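Local coordinates for flavin reductase domain protein, FMN-binding (PDB 3HMZ), which binds flavin mononucleotide and probably acts as an NAD- or NADP-linked oxidoreductase of the flavin reductase family, at residues 67-70 and 71-75. Residues are numbered along the deposited sequence; the frame is centred on the assembly and turned at random.
With FMN (flavin mononucleotide), chain B; EDO (1,2-ethanediol), chain J.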
HETATM    1  N   MSE A  67     -17.442   8.336  -8.360  1.00 24.82           N
HETATM    2  CA  MSE A  67     -18.601   8.690  -7.522  0.50 26.81           C
HETATM    3  C   MSE A  67     -18.219   9.639  -6.378  1.00 25.77           C
HETATM    4  O   MSE A  67     -19.099  10.205  -5.724  1.00 27.24           O
HETATM    5  CB  MSE A  67     -19.285   7.434  -6.906  0.50 30.47           C
HETATM    6  CG  MSE A  67     -18.627   6.821  -5.586  0.50 33.83           C
HETATM    7 SE   MSE A  67     -19.444   5.259  -4.672  0.37 39.07          SE
HETATM    8  CE  MSE A  67     -19.249   3.838  -5.991  0.50 36.83           C
ATOM      9  N   THR A  68     -16.920   9.793  -6.104  1.00 22.67           N
ATOM     10  CA  THR A  68     -16.545  10.577  -4.922  1.00 21.32           C
ATOM     11  C   THR A  68     -16.514  12.080  -5.103  1.00 20.63           C
ATOM     12  O   THR A  68     -16.037  12.587  -6.122  1.00 21.62           O
ATOM     13  CB  THR A  68     -15.199  10.125  -4.316  1.00 19.84           C
ATOM     14  OG1 THR A  68     -14.103  10.473  -5.162  1.00 21.07           O
ATOM     15  CG2 THR A  68     -15.180   8.658  -3.992  1.00 20.88           C
ATOM     16  N   LYS A  69     -17.040  12.790  -4.108  1.00 20.47           N
ATOM     17  CA  LYS A  69     -16.991  14.249  -4.109  1.00 21.25           C
ATOM     18  C   LYS A  69     -15.549  14.715  -3.988  1.00 21.08           C
ATOM     19  O   LYS A  69     -15.140  15.655  -4.637  1.00 21.23           O
ATOM     20  CB  LYS A  69     -17.873  14.853  -3.008  1.00 23.49           C
ATOM     21  CG  LYS A  69     -17.935  16.390  -3.010  1.00 25.74           C
ATOM     22  CD  LYS A  69     -18.496  16.997  -4.303  1.00 27.72           C
ATOM     23  CE  LYS A  69     -19.913  16.679  -4.523  1.00 29.73           C
ATOM     24  NZ  LYS A  69     -20.416  17.582  -5.682  1.00 30.22           N
ATOM     25  N   THR A  70     -14.743  13.989  -3.214  1.00 19.46           N
ATOM     26  CA  THR A  70     -13.329  14.363  -3.072  1.00 19.75           C
ATOM     27  C   THR A  70     -12.590  14.378  -4.417  1.00 19.28           C
ATOM     28  O   THR A  70     -11.805  15.281  -4.677  1.00 20.98           O
ATOM     29  CB  THR A  70     -12.608  13.465  -2.033  1.00 20.65           C
ATOM     30  OG1 THR A  70     -13.340  13.487  -0.818  1.00 20.84           O
ATOM     31  CG2 THR A  70     -11.218  13.996  -1.769  1.00 21.33           C
ATOM     32  N   ARG A  71     -12.872  13.395  -5.280  1.00 20.19           N
ATOM     33  CA  ARG A  71     -12.263  13.387  -6.617  1.00 20.85           C
ATOM     34  C   ARG A  71     -12.593  14.680  -7.383  1.00 20.67           C
ATOM     35  O   ARG A  71     -11.717  15.287  -8.025  1.00 20.48           O
ATOM     36  CB  ARG A  71     -12.731  12.184  -7.398  1.00 21.37           C
ATOM     37  CG  ARG A  71     -12.283  12.212  -8.833  1.00 22.35           C
ATOM     38  CD  ARG A  71     -12.616  10.947  -9.498  1.00 22.90           C
ATOM     39  NE  ARG A  71     -12.379  11.047 -10.948  1.00 22.47           N
ATOM     40  CZ  ARG A  71     -12.031  10.045 -11.744  1.00 22.52           C
ATOM     41  NH1 ARG A  71     -11.818   8.818 -11.249  1.00 22.36           N
ATOM     42  NH2 ARG A  71     -11.857  10.264 -13.062  1.00 22.75           N
ATOM     43  N   GLU A  72     -13.858  15.074  -7.308  1.00 21.52           N
ATOM     44  CA  GLU A  72     -14.282  16.323  -7.978  1.00 24.07           C
ATOM     45  C   GLU A  72     -13.457  17.516  -7.490  1.00 22.40           C
ATOM     46  O   GLU A  72     -12.957  18.322  -8.277  1.00 22.87           O
ATOM     47  CB  GLU A  72     -15.766  16.550  -7.737  1.00 26.21           C
ATOM     48  CG  GLU A  72     -16.352  17.806  -8.394  1.00 30.46           C
ATOM     49  CD  GLU A  72     -17.778  17.991  -7.996  1.00 34.04           C
ATOM     50  OE1 GLU A  72     -18.531  16.998  -8.124  1.00 34.87           O
ATOM     51  OE2 GLU A  72     -18.101  19.122  -7.501  1.00 39.37           O
ATOM     52  N   PHE A  73     -13.286  17.601  -6.173  1.00 21.81           N
ATOM     53  CA  PHE A  73     -12.511  18.694  -5.588  1.00 21.10           C
ATOM     54  C   PHE A  73     -11.070  18.683  -6.056  1.00 20.47           C
ATOM     55  O   PHE A  73     -10.477  19.747  -6.295  1.00 21.46           O
ATOM     56  CB  PHE A  73     -12.575  18.625  -4.057  1.00 21.27           C
ATOM     57  CG  PHE A  73     -13.854  19.096  -3.443  1.00 20.62           C
ATOM     58  CD1 PHE A  73     -15.024  19.366  -4.198  1.00 22.00           C
ATOM     59  CD2 PHE A  73     -13.919  19.239  -2.052  1.00 20.14           C
ATOM     60  CE1 PHE A  73     -16.176  19.810  -3.568  1.00 22.54           C
ATOM     61  CE2 PHE A  73     -15.102  19.679  -1.427  1.00 21.79           C
ATOM     62  CZ  PHE A  73     -16.225  19.934  -2.192  1.00 22.16           C
ATOM     63  N   ILE A  74     -10.482  17.474  -6.109  1.00 19.66           N
ATOM     64  CA  ILE A  74      -9.106  17.325  -6.597  1.00 20.55           C
ATOM     65  C   ILE A  74      -8.954  17.734  -8.075  1.00 20.85           C
ATOM     66  O   ILE A  74      -7.997  18.393  -8.440  1.00 21.53           O
ATOM     67  CB  ILE A  74      -8.560  15.921  -6.303  1.00 19.44           C
ATOM     68  CG1 ILE A  74      -8.402  15.812  -4.778  1.00 19.18           C
ATOM     69  CG2 ILE A  74      -7.215  15.708  -6.988  1.00 19.84           C
ATOM     70  CD1 ILE A  74      -8.039  14.413  -4.253  1.00 17.46           C
ATOM     71  N   GLU A  75      -9.918  17.337  -8.892  1.00 21.00           N
ATOM     72  CA  GLU A  75      -9.909  17.692 -10.311  1.00 22.42           C
ATOM     73  C   GLU A  75     -10.018  19.195 -10.480  1.00 23.24           C
ATOM     74  O   GLU A  75      -9.349  19.753 -11.336  1.00 25.60           O
ATOM     75  CB  GLU A  75     -11.049  16.998 -11.028  1.00 22.48           C
ATOM     76  CG  GLU A  75     -10.844  15.481 -11.204  1.00 22.85           C
ATOM     77  CD  GLU A  75     -12.109  14.731 -11.563  1.00 23.52           C
ATOM     78  OE1 GLU A  75     -13.230  15.233 -11.308  1.00 25.73           O
ATOM     79  OE2 GLU A  75     -11.996  13.607 -12.090  1.00 25.41           O
TER
HETATM   80  N1  FMN B 500     -12.679   5.058  -2.310  1.00 16.49           N
HETATM   81  C2  FMN B 500     -11.776   5.272  -3.324  1.00 17.19           C
HETATM   82  O2  FMN B 500     -12.138   5.889  -4.326  1.00 19.38           O
HETATM   83  N3  FMN B 500     -10.480   4.816  -3.177  1.00 17.86           N
HETATM   84  C4  FMN B 500     -10.053   4.125  -2.085  1.00 16.83           C
HETATM   85  O4  FMN B 500      -8.860   3.723  -2.048  1.00 17.20           O
HETATM   86  C4A FMN B 500     -10.992   3.896  -1.067  1.00 16.70           C
HETATM   87  N5  FMN B 500     -10.637   3.219   0.086  1.00 17.22           N
HETATM   88  C5A FMN B 500     -11.475   3.149   1.189  1.00 16.67           C
HETATM   89  C6  FMN B 500     -11.029   2.619   2.409  1.00 16.68           C
HETATM   90  C7  FMN B 500     -11.874   2.527   3.510  1.00 16.65           C
HETATM   91  C7M FMN B 500     -11.378   1.977   4.810  1.00 16.47           C
HETATM   92  C8  FMN B 500     -13.194   2.970   3.389  1.00 16.84           C
HETATM   93  C8M FMN B 500     -14.158   2.883   4.556  1.00 18.62           C
HETATM   94  C9  FMN B 500     -13.617   3.501   2.179  1.00 16.60           C
HETATM   95  C9A FMN B 500     -12.803   3.609   1.062  1.00 17.38           C
HETATM   96  N10 FMN B 500     -13.210   4.156  -0.153  1.00 17.04           N
HETATM   97  C10 FMN B 500     -12.303   4.364  -1.179  1.00 16.70           C
HETATM   98  C1' FMN B 500     -14.572   4.771  -0.325  1.00 16.38           C
HETATM   99  C2' FMN B 500     -14.639   6.289  -0.107  1.00 16.62           C
HETATM  100  O2' FMN B 500     -13.901   6.702   1.055  1.00 17.58           O
HETATM  101  C3' FMN B 500     -16.119   6.627   0.025  1.00 16.99           C
HETATM  102  O3' FMN B 500     -16.762   6.366  -1.219  1.00 19.06           O
HETATM  103  C4' FMN B 500     -16.394   8.041   0.575  1.00 17.87           C
HETATM  104  O4' FMN B 500     -17.729   8.036   1.071  1.00 19.50           O
HETATM  105  C5' FMN B 500     -16.230   9.151  -0.443  1.00 17.53           C
HETATM  106  O5' FMN B 500     -16.590  10.375   0.201  1.00 18.37           O
HETATM  107  P   FMN B 500     -16.855  11.693  -0.667  1.00 19.14           P
HETATM  108  O1P FMN B 500     -17.401  12.669   0.360  1.00 20.37           O
HETATM  109  O2P FMN B 500     -15.582  12.142  -1.327  1.00 18.58           O
HETATM  110  O3P FMN B 500     -17.872  11.355  -1.726  1.00 20.81           O
HETATM  111  C1  EDO J 205     -20.089  13.015  -8.547  1.00 48.88           C
HETATM  112  O1  EDO J 205     -20.892  11.867  -8.216  1.00 50.16           O
HETATM  113  C2  EDO J 205     -19.379  13.539  -7.300  1.00 48.38           C
HETATM  114  O2  EDO J 205     -20.285  13.648  -6.172  1.00 48.08           O
HETATM  115  O   HOH W   1     -19.850  20.320  -5.351  1.00 48.94           O
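Lys69 runs alongside Glu72 and lays its CG over the Phe73 ring in the first turn of helix 69-77. Its CG lies anti to the backbone N (chi1 -176°), and two bends, at chi2 and chi3, fold the chain so that NZ meets the carboxylate of Glu72, which points the same way. The salt bridge measures 3.1 Å from Lys69 NZ to Glu72 OE1, on the syn side but tilted out of the carboxylate plane; the bond to OE2 is weak, and a water joins NZ to that oxygen. Nearer the backbone, Lys69 CG lies 27° off the ring normal of Phe73 and 4.3 Å from its centroid, a CH-pi contact over the face. With an alanine here, the Glu72 carboxylate is likely to lose its ammonium mate, and the Phe73 face the methylene packed on it.

Thr68 is the N-cap: its OG1 accepts from Arg71 N at 3.2 Å and is also hydrogen-bonded to Asp65 O. The helix start grips the FMN phosphate through Lys69 N to O3P (2.9 Å) and Thr70 N to O2P (2.8 Å). Thr70 OG1, turned beside its own backbone N (chi1 -53°), donates to the same O2P at 2.7 Å, giving this oxygen two bonds from one residue. The helix dipole would probably favour the phosphate's negative charge at this end.

Arg71 extends away from the phosphate, its NE hydrogen-bonded (2.8 Å) from above the carboxylate plane to Glu75 OE2 in a salt bridge, while NH1 makes another with Asp148. Thr70 and Ile74 pack against Val34 of strand 32-38, Thr70 also touches Asn43 and Met45 of strand 41-55, and Arg71 and Glu75 rest on Phe150 of strand 149-160, setting the phosphate-binding helix against the sheet.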